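Local coordinates for protein thioesterase (Streptomyces coelicolor, PDB 3QMW) that probably hydrolyses thioesters in the prodiginine biosynthetic pathway, as an alpha/beta-hydrolase-fold thioesterase, at residues V117-G122 and P195-D200; Y191-R196 and R223-G228; V34-A39 and L109-V114. All blocks are in the same frame, centred on the assembly; numbering follows the deposited sequence.

Interaction 1 (V117-G122 and P195-D200); sequences VLRRRG and PRPPLD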
loop_
_atom_site.group_PDB
_atom_site.type_symbol
_atom_site.label_atom_id
_atom_site.label_comp_id
_atom_site.label_asym_id
_atom_site.label_seq_id
_atom_site.Cartn_x
_atom_site.Cartn_y
_atom_site.Cartn_z
ATOM N N VAL D 117 27.397 9.591 4.239
ATOM C CA VAL D 117 28.649 9.066 3.697
ATOM C C VAL D 117 28.672 9.035 2.164
ATOM O O VAL D 117 29.714 9.254 1.562
ATOM C CB VAL D 117 28.967 7.672 4.288
ATOM C CG1 VAL D 117 30.130 7.010 3.550
ATOM C CG2 VAL D 117 29.259 7.798 5.787
ATOM N N LEU D 118 27.535 8.775 1.531
ATOM C CA LEU D 118 27.468 8.803 0.069
ATOM C C LEU D 118 27.500 10.248 -0.477
ATOM O O LEU D 118 27.907 10.476 -1.623
ATOM C CB LEU D 118 26.226 8.058 -0.429
ATOM C CG LEU D 118 26.253 6.536 -0.220
ATOM C CD1 LEU D 118 24.844 5.963 -0.299
ATOM C CD2 LEU D 118 27.166 5.845 -1.224
ATOM N N ARG D 119 27.070 11.213 0.339
ATOM C CA ARG D 119 27.184 12.638 -0.012
ATOM C C ARG D 119 28.644 13.068 -0.024
ATOM O O ARG D 119 29.119 13.613 -1.025
ATOM C CB ARG D 119 26.397 13.535 0.959
ATOM C CG ARG D 119 26.548 15.043 0.699
ATOM C CD ARG D 119 25.517 15.861 1.459
ATOM N NE ARG D 119 25.730 15.834 2.907
ATOM C CZ ARG D 119 25.068 16.588 3.792
ATOM N NH1 ARG D 119 24.138 17.456 3.399
ATOM N NH2 ARG D 119 25.344 16.482 5.089
ATOM N N ARG D 120 29.350 12.812 1.077
ATOM C CA ARG D 120 30.777 13.145 1.181
ATOM C C ARG D 120 31.590 12.583 0.009
ATOM O O ARG D 120 32.500 13.244 -0.491
ATOM C CB ARG D 120 31.376 12.648 2.505
ATOM C CG ARG D 120 30.680 13.173 3.771
ATOM C CD ARG D 120 31.633 13.231 4.980
ATOM N NE ARG D 120 32.514 12.060 5.073
ATOM C CZ ARG D 120 32.261 10.949 5.770
ATOM N NH1 ARG D 120 33.148 9.956 5.771
ATOM N NH2 ARG D 120 31.135 10.816 6.467
ATOM N N ARG D 121 31.250 11.374 -0.429
ATOM C CA ARG D 121 31.927 10.737 -1.554
ATOM C C ARG D 121 31.400 11.252 -2.886
ATOM O O ARG D 121 31.904 10.878 -3.946
ATOM C CB ARG D 121 31.749 9.221 -1.488
ATOM C CG ARG D 121 32.372 8.555 -0.265
ATOM C CD ARG D 121 32.306 7.048 -0.417
ATOM N NE ARG D 121 32.631 6.313 0.810
ATOM C CZ ARG D 121 32.739 4.982 0.885
ATOM N NH1 ARG D 121 32.561 4.223 -0.195
ATOM N NH2 ARG D 121 33.033 4.405 2.045
ATOM N N GLY D 122 30.377 12.099 -2.832
ATOM C CA GLY D 122 29.792 12.680 -4.024
ATOM C C GLY D 122 29.070 11.664 -4.881
ATOM O O GLY D 122 29.103 11.752 -6.104
ATOM N N PRO D 195 28.052 17.098 14.798
ATOM C CA PRO D 195 27.280 18.083 14.039
ATOM C C PRO D 195 27.727 18.205 12.585
ATOM O O PRO D 195 28.928 18.169 12.280
ATOM C CB PRO D 195 27.518 19.387 14.806
ATOM C CG PRO D 195 27.750 18.933 16.213
ATOM C CD PRO D 195 28.558 17.665 16.064
ATOM N N ARG D 196 26.738 18.327 11.707
ATOM C CA ARG D 196 26.960 18.357 10.275
ATOM C C ARG D 196 25.739 19.022 9.631
ATOM O O ARG D 196 24.719 19.217 10.305
ATOM C CB ARG D 196 27.190 16.927 9.758
ATOM C CG ARG D 196 25.917 16.118 9.527
ATOM C CD ARG D 196 26.216 14.632 9.497
ATOM N NE ARG D 196 26.382 14.107 10.845
ATOM C CZ ARG D 196 26.913 12.925 11.138
ATOM N NH1 ARG D 196 27.357 12.121 10.173
ATOM N NH2 ARG D 196 27.011 12.550 12.411
ATOM N N PRO D 197 25.829 19.359 8.331
ATOM C CA PRO D 197 24.727 20.068 7.699
ATOM C C PRO D 197 23.519 19.159 7.455
ATOM O O PRO D 197 23.615 17.942 7.663
ATOM C CB PRO D 197 25.333 20.545 6.375
ATOM C CG PRO D 197 26.489 19.640 6.101
ATOM C CD PRO D 197 26.809 18.873 7.342
ATOM N N PRO D 198 22.383 19.743 7.024
ATOM C CA PRO D 198 21.196 18.949 6.700
ATOM C C PRO D 198 21.240 18.354 5.294
ATOM O O PRO D 198 21.954 18.847 4.429
ATOM C CB PRO D 198 20.051 19.962 6.830
ATOM C CG PRO D 198 20.669 21.270 6.472
ATOM C CD PRO D 198 22.121 21.193 6.904
ATOM N N LEU D 199 20.470 17.290 5.091
ATOM C CA LEU D 199 20.375 16.612 3.798
ATOM C C LEU D 199 19.364 17.295 2.864
ATOM O O LEU D 199 18.359 17.849 3.321
ATOM C CB LEU D 199 19.969 15.156 4.019
ATOM C CG LEU D 199 21.079 14.235 4.533
ATOM C CD1 LEU D 199 20.488 12.987 5.190
ATOM C CD2 LEU D 199 22.049 13.856 3.399
ATOM N N ASP D 200 19.626 17.247 1.558
ATOM C CA ASP D 200 18.735 17.888 0.583
ATOM C C ASP D 200 17.583 16.982 0.122
ATOM O O ASP D 200 16.593 17.478 -0.435
ATOM C CB ASP D 200 19.528 18.385 -0.633
ATOM C CG ASP D 200 20.506 19.504 -0.285
ATOM O OD1 ASP D 200 20.234 20.272 0.672
ATOM O OD2 ASP D 200 21.544 19.621 -0.984
#
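The carbonyl oxygen Pro198 O takes a hydrogen bond from Arg119 NH1 at 2.8 Å, the shortest polar contact between 117-122 and 195-200. It is bent, with an N-H...O angle of 142°. The oxygen lies close to the guanidinium plane, but the donor stands 52° out of the carbonyl plane, so the bond does not follow a lone pair of Pro198 O. The second terminal nitrogen of the same group, Arg119 NH2, reaches the preceding carbonyl, Pro197 O, at 3.4 Å. That bond is straighter but weak for its length. One guanidinium edge thus spans two successive proline carbonyls, which should restrict its rotation. Prolines have no backbone N-H to offer, and here their carbonyls supply the polar half of the contact.

Apolar atoms meet the same group on one face and alongside. Leu199 CD2 sits over the centre of one guanidinium face, 4.0 Å above its plane, and the Pro197 ring crosses the arm obliquely, its CG 3.5 Å from Arg119 NH2. Arg119 is extended through its first two torsions and bends at chi3 (68°), which turns its planar end onto the loop backbone. The 196 Å² buried in total comes mostly from this one arginine.

The helix ends here at the surface. Gly122 has positive phi and its N bonds Arg119 O at 2.7 Å. Arg121 turns to helix 79-91, forming salt bridges with Asp88 and Glu91. The arrangement is a Schellman motif closing helix 106-120; Arg119 both accepts one of its bonds and, through its side chain, ties the last turn to the loop leading into strand 203-208 of an alpha/beta-hydrolase fold.

Interaction 2 (Y191-R196 and R223-G228); sequences YDWHPR and RPYTTG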
loop_
_atom_site.group_PDB
_atom_site.type_symbol
_atom_site.label_atom_id
_atom_site.label_comp_id
_atom_site.label_asym_id
_atom_site.label_seq_id
_atom_site.Cartn_x
_atom_site.Cartn_y
_atom_site.Cartn_z
ATOM N N TYR D 191 27.324 5.861 19.731
ATOM C CA TYR D 191 27.168 6.909 18.729
ATOM C C TYR D 191 26.874 8.201 19.455
ATOM O O TYR D 191 26.062 8.224 20.383
ATOM C CB TYR D 191 26.001 6.554 17.803
ATOM C CG TYR D 191 25.657 7.564 16.724
ATOM C CD1 TYR D 191 26.305 7.542 15.492
ATOM C CD2 TYR D 191 24.645 8.503 16.919
ATOM C CE1 TYR D 191 25.982 8.444 14.500
ATOM C CE2 TYR D 191 24.310 9.411 15.931
ATOM C CZ TYR D 191 24.982 9.378 14.725
ATOM O OH TYR D 191 24.637 10.277 13.747
ATOM N N ASP D 192 27.560 9.266 19.060
ATOM C CA ASP D 192 27.141 10.614 19.434
ATOM C C ASP D 192 27.241 11.481 18.192
ATOM O O ASP D 192 28.224 11.413 17.460
ATOM C CB ASP D 192 27.966 11.183 20.598
ATOM C CG ASP D 192 27.128 12.061 21.534
ATOM O OD1 ASP D 192 26.206 11.533 22.184
ATOM O OD2 ASP D 192 27.396 13.284 21.625
ATOM N N TRP D 193 26.208 12.281 17.956
ATOM C CA TRP D 193 26.045 12.957 16.679
ATOM C C TRP D 193 27.046 14.104 16.470
ATOM O O TRP D 193 26.888 15.183 17.035
ATOM C CB TRP D 193 24.603 13.448 16.527
ATOM C CG TRP D 193 24.345 14.185 15.266
ATOM C CD1 TRP D 193 24.300 13.669 14.006
ATOM C CD2 TRP D 193 24.099 15.588 15.138
ATOM N NE1 TRP D 193 24.038 14.667 13.094
ATOM C CE2 TRP D 193 23.915 15.856 13.764
ATOM C CE3 TRP D 193 24.018 16.645 16.053
ATOM C CZ2 TRP D 193 23.648 17.140 13.280
ATOM C CZ3 TRP D 193 23.753 17.925 15.572
ATOM C CH2 TRP D 193 23.570 18.160 14.197
ATOM N N HIS D 194 28.081 13.820 15.671
ATOM C CA HIS D 194 28.966 14.828 15.078
ATOM C C HIS D 194 28.121 15.842 14.316
ATOM O O HIS D 194 27.536 15.494 13.289
ATOM C CB HIS D 194 29.938 14.181 14.062
ATOM C CG HIS D 194 31.156 13.556 14.676
ATOM N ND1 HIS D 194 31.239 12.208 14.963
ATOM C CD2 HIS D 194 32.353 14.088 15.028
ATOM C CE1 HIS D 194 32.428 11.939 15.477
ATOM N NE2 HIS D 194 33.122 13.064 15.530
ATOM N N PRO D 195 28.052 17.098 14.798
ATOM C CA PRO D 195 27.280 18.083 14.039
ATOM C C PRO D 195 27.727 18.205 12.585
ATOM O O PRO D 195 28.928 18.169 12.280
ATOM C CB PRO D 195 27.518 19.387 14.806
ATOM C CG PRO D 195 27.750 18.933 16.213
ATOM C CD PRO D 195 28.558 17.665 16.064
ATOM N N ARG D 196 26.738 18.327 11.707
ATOM C CA ARG D 196 26.960 18.357 10.275
ATOM C C ARG D 196 25.739 19.022 9.631
ATOM O O ARG D 196 24.719 19.217 10.305
ATOM C CB ARG D 196 27.190 16.927 9.758
ATOM C CG ARG D 196 25.917 16.118 9.527
ATOM C CD ARG D 196 26.216 14.632 9.497
ATOM N NE ARG D 196 26.382 14.107 10.845
ATOM C CZ ARG D 196 26.913 12.925 11.138
ATOM N NH1 ARG D 196 27.357 12.121 10.173
ATOM N NH2 ARG D 196 27.011 12.550 12.411
ATOM N N ARG D 223 13.086 16.544 11.677
ATOM C CA ARG D 223 12.666 17.554 10.697
ATOM C C ARG D 223 13.837 18.399 10.192
ATOM O O ARG D 223 14.065 18.463 8.975
ATOM C CB ARG D 223 11.546 18.443 11.272
ATOM C CG ARG D 223 11.094 19.600 10.366
ATOM C CD ARG D 223 10.017 20.446 11.041
ATOM N NE ARG D 223 8.831 19.651 11.369
ATOM C CZ ARG D 223 7.885 19.290 10.500
ATOM N NH1 ARG D 223 7.949 19.643 9.217
ATOM N NH2 ARG D 223 6.858 18.563 10.920
ATOM N N PRO D 224 14.599 19.023 11.120
ATOM C CA PRO D 224 15.720 19.862 10.698
ATOM C C PRO D 224 16.913 19.091 10.128
ATOM O O PRO D 224 17.891 19.722 9.745
ATOM C CB PRO D 224 16.120 20.582 11.990
ATOM C CG PRO D 224 15.746 19.640 13.064
ATOM C CD PRO D 224 14.477 18.991 12.592
ATOM N N TYR D 225 16.836 17.758 10.069
ATOM C CA TYR D 225 17.902 16.943 9.465
ATOM C C TYR D 225 17.860 16.933 7.941
ATOM O O TYR D 225 18.736 16.343 7.310
ATOM C CB TYR D 225 17.890 15.507 10.009
ATOM C CG TYR D 225 18.561 15.399 11.348
ATOM C CD1 TYR D 225 17.856 15.617 12.524
ATOM C CD2 TYR D 225 19.921 15.110 11.438
ATOM C CE1 TYR D 225 18.486 15.539 13.767
ATOM C CE2 TYR D 225 20.563 15.022 12.675
ATOM C CZ TYR D 225 19.841 15.243 13.831
ATOM O OH TYR D 225 20.463 15.170 15.051
ATOM N N THR D 226 16.862 17.590 7.351
ATOM C CA THR D 226 16.790 17.701 5.899
ATOM C C THR D 226 16.214 19.040 5.395
ATOM O O THR D 226 15.423 19.707 6.086
ATOM C CB THR D 226 15.973 16.545 5.302
ATOM O OG1 THR D 226 16.242 16.447 3.900
ATOM C CG2 THR D 226 14.490 16.757 5.529
ATOM N N THR D 227 16.611 19.405 4.175
ATOM C CA THR D 227 16.169 20.639 3.529
ATOM C C THR D 227 14.902 20.432 2.699
ATOM O O THR D 227 14.103 21.359 2.541
ATOM C CB THR D 227 17.243 21.188 2.574
ATOM O OG1 THR D 227 17.097 20.583 1.276
ATOM C CG2 THR D 227 18.655 20.937 3.139
ATOM N N GLY D 228 14.744 19.229 2.147
ATOM C CA GLY D 228 13.582 18.880 1.326
ATOM C C GLY D 228 12.310 18.660 2.130
ATOM O O GLY D 228 12.232 19.028 3.311
#
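Tyr225 turns the edge of its ring onto one face of the Trp193 indole, the one side-chain pair joining 223-228 to 191-196. Taken in order, the second segment starts with a short 3-10 turn of residues 223-225. Arg223 and Pro224 open this turn, and Arg223 O receives a weak 3.4 Å bond from Thr226 N.

Tyr225 comes next and carries the contact. Its CG lies anti to its own carbonyl carbon (chi1 -81°), which sends the ring toward the tryptophan. Trp193 reaches out from the opposite direction, its CG anti to the backbone N (chi1 178°). The two form an offset edge-to-face pair: the centroid of the Trp193 five-membered ring is 5.2 Å from that of the Tyr225 ring, and the planes of Trp193 and Tyr225 meet at 68°. Tyr225 CE2 comes within 3.5 Å of Trp193 NE1 and 3.6 Å of Trp193 CE2. The hydroxyl Tyr225 OH sits 3.6 Å above the Trp193 indole plane, over its centre, but its hydrogen bond is to His138 ND1. Trp193 NE1 likewise bonds the hydroxyl of Tyr112, so the polar ends of both rings are engaged elsewhere. On the opposite face of the Trp193 indole Pro195 CA lies 3.6 Å above the plane, toward the rim, and the indole is held between its own loop and Tyr225.

After Tyr225, Thr226 and Thr227 lead away; their hydroxyls bond Leu199 O and Asp200 OD1 respectively. Through the Trp193-Tyr225 pair, the loop between helix 178-189 and strand 203-208 meets the one between helix 216-220 and strand 230-235, beside helix 106-120, whose Tyr112 ring meets that of Tyr225 almost perpendicularly.

Interaction 3 (V34-A39 and L109-V114); sequences VCFPYA and LLAYEV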
loop_
_atom_site.group_PDB
_atom_site.type_symbol
_atom_site.label_atom_id
_atom_site.label_comp_id
_atom_site.label_asym_id
_atom_site.label_seq_id
_atom_site.Cartn_x
_atom_site.Cartn_y
_atom_site.Cartn_z
ATOM N N VAL D 34 16.540 0.253 -0.595
ATOM C CA VAL D 34 17.597 -0.323 0.218
ATOM C C VAL D 34 17.166 -0.296 1.682
ATOM O O VAL D 34 17.054 0.766 2.299
ATOM C CB VAL D 34 18.916 0.459 0.005
ATOM C CG1 VAL D 34 20.038 -0.112 0.842
ATOM C CG2 VAL D 34 19.297 0.450 -1.483
ATOM N N CYS D 35 16.945 -1.487 2.231
ATOM C CA CYS D 35 16.263 -1.640 3.501
ATOM C C CYS D 35 17.189 -2.133 4.612
ATOM O O CYS D 35 17.869 -3.140 4.453
ATOM C CB CYS D 35 15.108 -2.622 3.320
ATOM S SG CYS D 35 13.971 -2.258 1.941
ATOM N N PHE D 36 17.183 -1.428 5.745
ATOM C CA PHE D 36 18.048 -1.733 6.878
ATOM C C PHE D 36 17.262 -2.250 8.067
ATOM O O PHE D 36 16.288 -1.615 8.484
ATOM C CB PHE D 36 18.821 -0.493 7.284
ATOM C CG PHE D 36 19.802 -0.054 6.252
ATOM C CD1 PHE D 36 19.616 1.130 5.556
ATOM C CD2 PHE D 36 20.903 -0.855 5.948
ATOM C CE1 PHE D 36 20.520 1.527 4.582
ATOM C CE2 PHE D 36 21.825 -0.463 4.976
ATOM C CZ PHE D 36 21.635 0.730 4.289
ATOM N N PRO D 37 17.682 -3.404 8.629
ATOM C CA PRO D 37 16.929 -4.000 9.723
ATOM C C PRO D 37 17.181 -3.357 11.066
ATOM O O PRO D 37 17.996 -2.449 11.194
ATOM C CB PRO D 37 17.424 -5.456 9.749
ATOM C CG PRO D 37 18.173 -5.652 8.481
ATOM C CD PRO D 37 18.745 -4.316 8.171
ATOM N N TYR D 38 16.460 -3.839 12.062
ATOM C CA TYR D 38 16.604 -3.330 13.408
ATOM C C TYR D 38 17.772 -4.042 14.061
ATOM O O TYR D 38 18.344 -4.989 13.487
ATOM C CB TYR D 38 15.312 -3.508 14.224
ATOM C CG TYR D 38 14.627 -4.843 14.054
ATOM C CD1 TYR D 38 13.501 -4.970 13.240
ATOM C CD2 TYR D 38 15.090 -5.973 14.705
ATOM C CE1 TYR D 38 12.859 -6.204 13.076
ATOM C CE2 TYR D 38 14.464 -7.200 14.545
ATOM C CZ TYR D 38 13.347 -7.310 13.725
ATOM O OH TYR D 38 12.727 -8.524 13.554
ATOM N N ALA D 39 18.125 -3.562 15.252
ATOM C CA ALA D 39 19.161 -4.168 16.073
ATOM C C ALA D 39 18.845 -5.620 16.295
ATOM O O ALA D 39 17.802 -5.940 16.851
ATOM C CB ALA D 39 19.255 -3.466 17.414
ATOM N N LEU D 109 18.925 4.991 12.027
ATOM C CA LEU D 109 20.181 5.662 12.359
ATOM C C LEU D 109 21.239 5.298 11.329
ATOM O O LEU D 109 21.936 6.170 10.826
ATOM C CB LEU D 109 20.638 5.294 13.788
ATOM C CG LEU D 109 21.854 6.034 14.385
ATOM C CD1 LEU D 109 21.862 7.522 14.051
ATOM C CD2 LEU D 109 21.927 5.831 15.882
ATOM N N LEU D 110 21.306 4.010 10.986
ATOM C CA LEU D 110 22.269 3.503 10.004
ATOM C C LEU D 110 21.986 4.042 8.613
ATOM O O LEU D 110 22.919 4.368 7.887
ATOM C CB LEU D 110 22.288 1.970 9.996
ATOM C CG LEU D 110 22.963 1.240 8.821
ATOM C CD1 LEU D 110 24.301 1.844 8.399
ATOM C CD2 LEU D 110 23.137 -0.213 9.192
ATOM N N ALA D 111 20.705 4.131 8.256
ATOM C CA ALA D 111 20.278 4.687 6.966
ATOM C C ALA D 111 20.795 6.118 6.760
ATOM O O ALA D 111 21.419 6.437 5.738
ATOM C CB ALA D 111 18.764 4.673 6.879
ATOM N N TYR D 112 20.527 6.962 7.753
ATOM C CA TYR D 112 20.964 8.356 7.767
ATOM C C TYR D 112 22.481 8.469 7.576
ATOM O O TYR D 112 22.955 9.193 6.697
ATOM C CB TYR D 112 20.503 9.000 9.085
ATOM C CG TYR D 112 21.103 10.346 9.420
ATOM C CD1 TYR D 112 21.034 11.413 8.526
ATOM C CD2 TYR D 112 21.713 10.562 10.655
ATOM C CE1 TYR D 112 21.578 12.657 8.848
ATOM C CE2 TYR D 112 22.254 11.790 10.982
ATOM C CZ TYR D 112 22.182 12.833 10.079
ATOM O OH TYR D 112 22.729 14.047 10.412
ATOM N N GLU D 113 23.231 7.725 8.383
ATOM C CA GLU D 113 24.689 7.729 8.298
ATOM C C GLU D 113 25.229 7.311 6.936
ATOM O O GLU D 113 26.138 7.953 6.426
ATOM C CB GLU D 113 25.282 6.852 9.383
ATOM C CG GLU D 113 25.165 7.473 10.762
ATOM C CD GLU D 113 26.150 8.601 10.986
ATOM O OE1 GLU D 113 27.323 8.484 10.552
ATOM O OE2 GLU D 113 25.746 9.606 11.610
ATOM N N VAL D 114 24.688 6.255 6.347
ATOM C CA VAL D 114 25.074 5.882 4.978
ATOM C C VAL D 114 24.706 6.981 3.961
ATOM O O VAL D 114 25.411 7.175 2.960
ATOM C CB VAL D 114 24.424 4.545 4.531
ATOM C CG1 VAL D 114 24.537 4.368 3.009
ATOM C CG2 VAL D 114 25.051 3.364 5.276
#
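Phe36, at the end of an interior strand, packs its ring on Leu110, Ala111 and Val114 of a helix covering the parallel sheet of the alpha/beta-hydrolase fold. Strand 34-36 and helix 109-114 run at 134° to each other, their axes 8.9 Å apart, a distance typical of a helix layered on a sheet. All four touching residues are buried, and no hydrogen bond crosses the contact.

The apolar contacts divide by how they meet the ring. Leu110 comes over one face: its CG, placed anti to the backbone N (chi1 165°), stands 4.1 Å above the Phe36 plane, offset toward the rim, and the two side chains cross at about a right angle. Ala111 CB approaches obliquely, 3.9 Å from Phe36 CD1, while Val114 CG2 lies farther off, 4.4 Å from Phe36 CZ. Leu110 and Val114 are one turn apart on the helix, so both point at the strand.

The hydrogen bonds lie within the helix and between neighbouring strands. Val114 N bonds Leu110 O at 3.0 Å, and strand 31-36 is bonded to strand 99-104 through Val34 and Phe36. That neighbouring strand ends in the Gly103, Ser105, Gly107 pattern, consistent with a nucleophile elbow, which Phe36 also touches.

From helix 79-91, Val86 touches both Phe36 and Val114. The Leu110 methyl nearest the ring is CD2, 4.0 Å from Phe36 CD2.

How the interactions relate
Interactions 1 and 3 share helix 106-120: interaction 3 uses its N-terminal half against the sheet, interaction 1 its C-terminal end against a surface loop. Their centres lie 15 Å apart. The centres of interactions 1 and 2 are 9 Å apart, and the two share Pro195 and Arg196. Along the chain the order is strand 34-36, the helix, the 191-200 loop, then 223-228. Tyr112 and Glu113, on the helix but outside the packing of interaction 3, face interaction 2, with Tyr191 OH probably bonding Glu113 OE2 at 2.5 Å. The same helix therefore joins core to periphery: the centre of interaction 3 lies about 5 Å from that of the chain, those of interactions 2 and 1 about 18 and 19 Å.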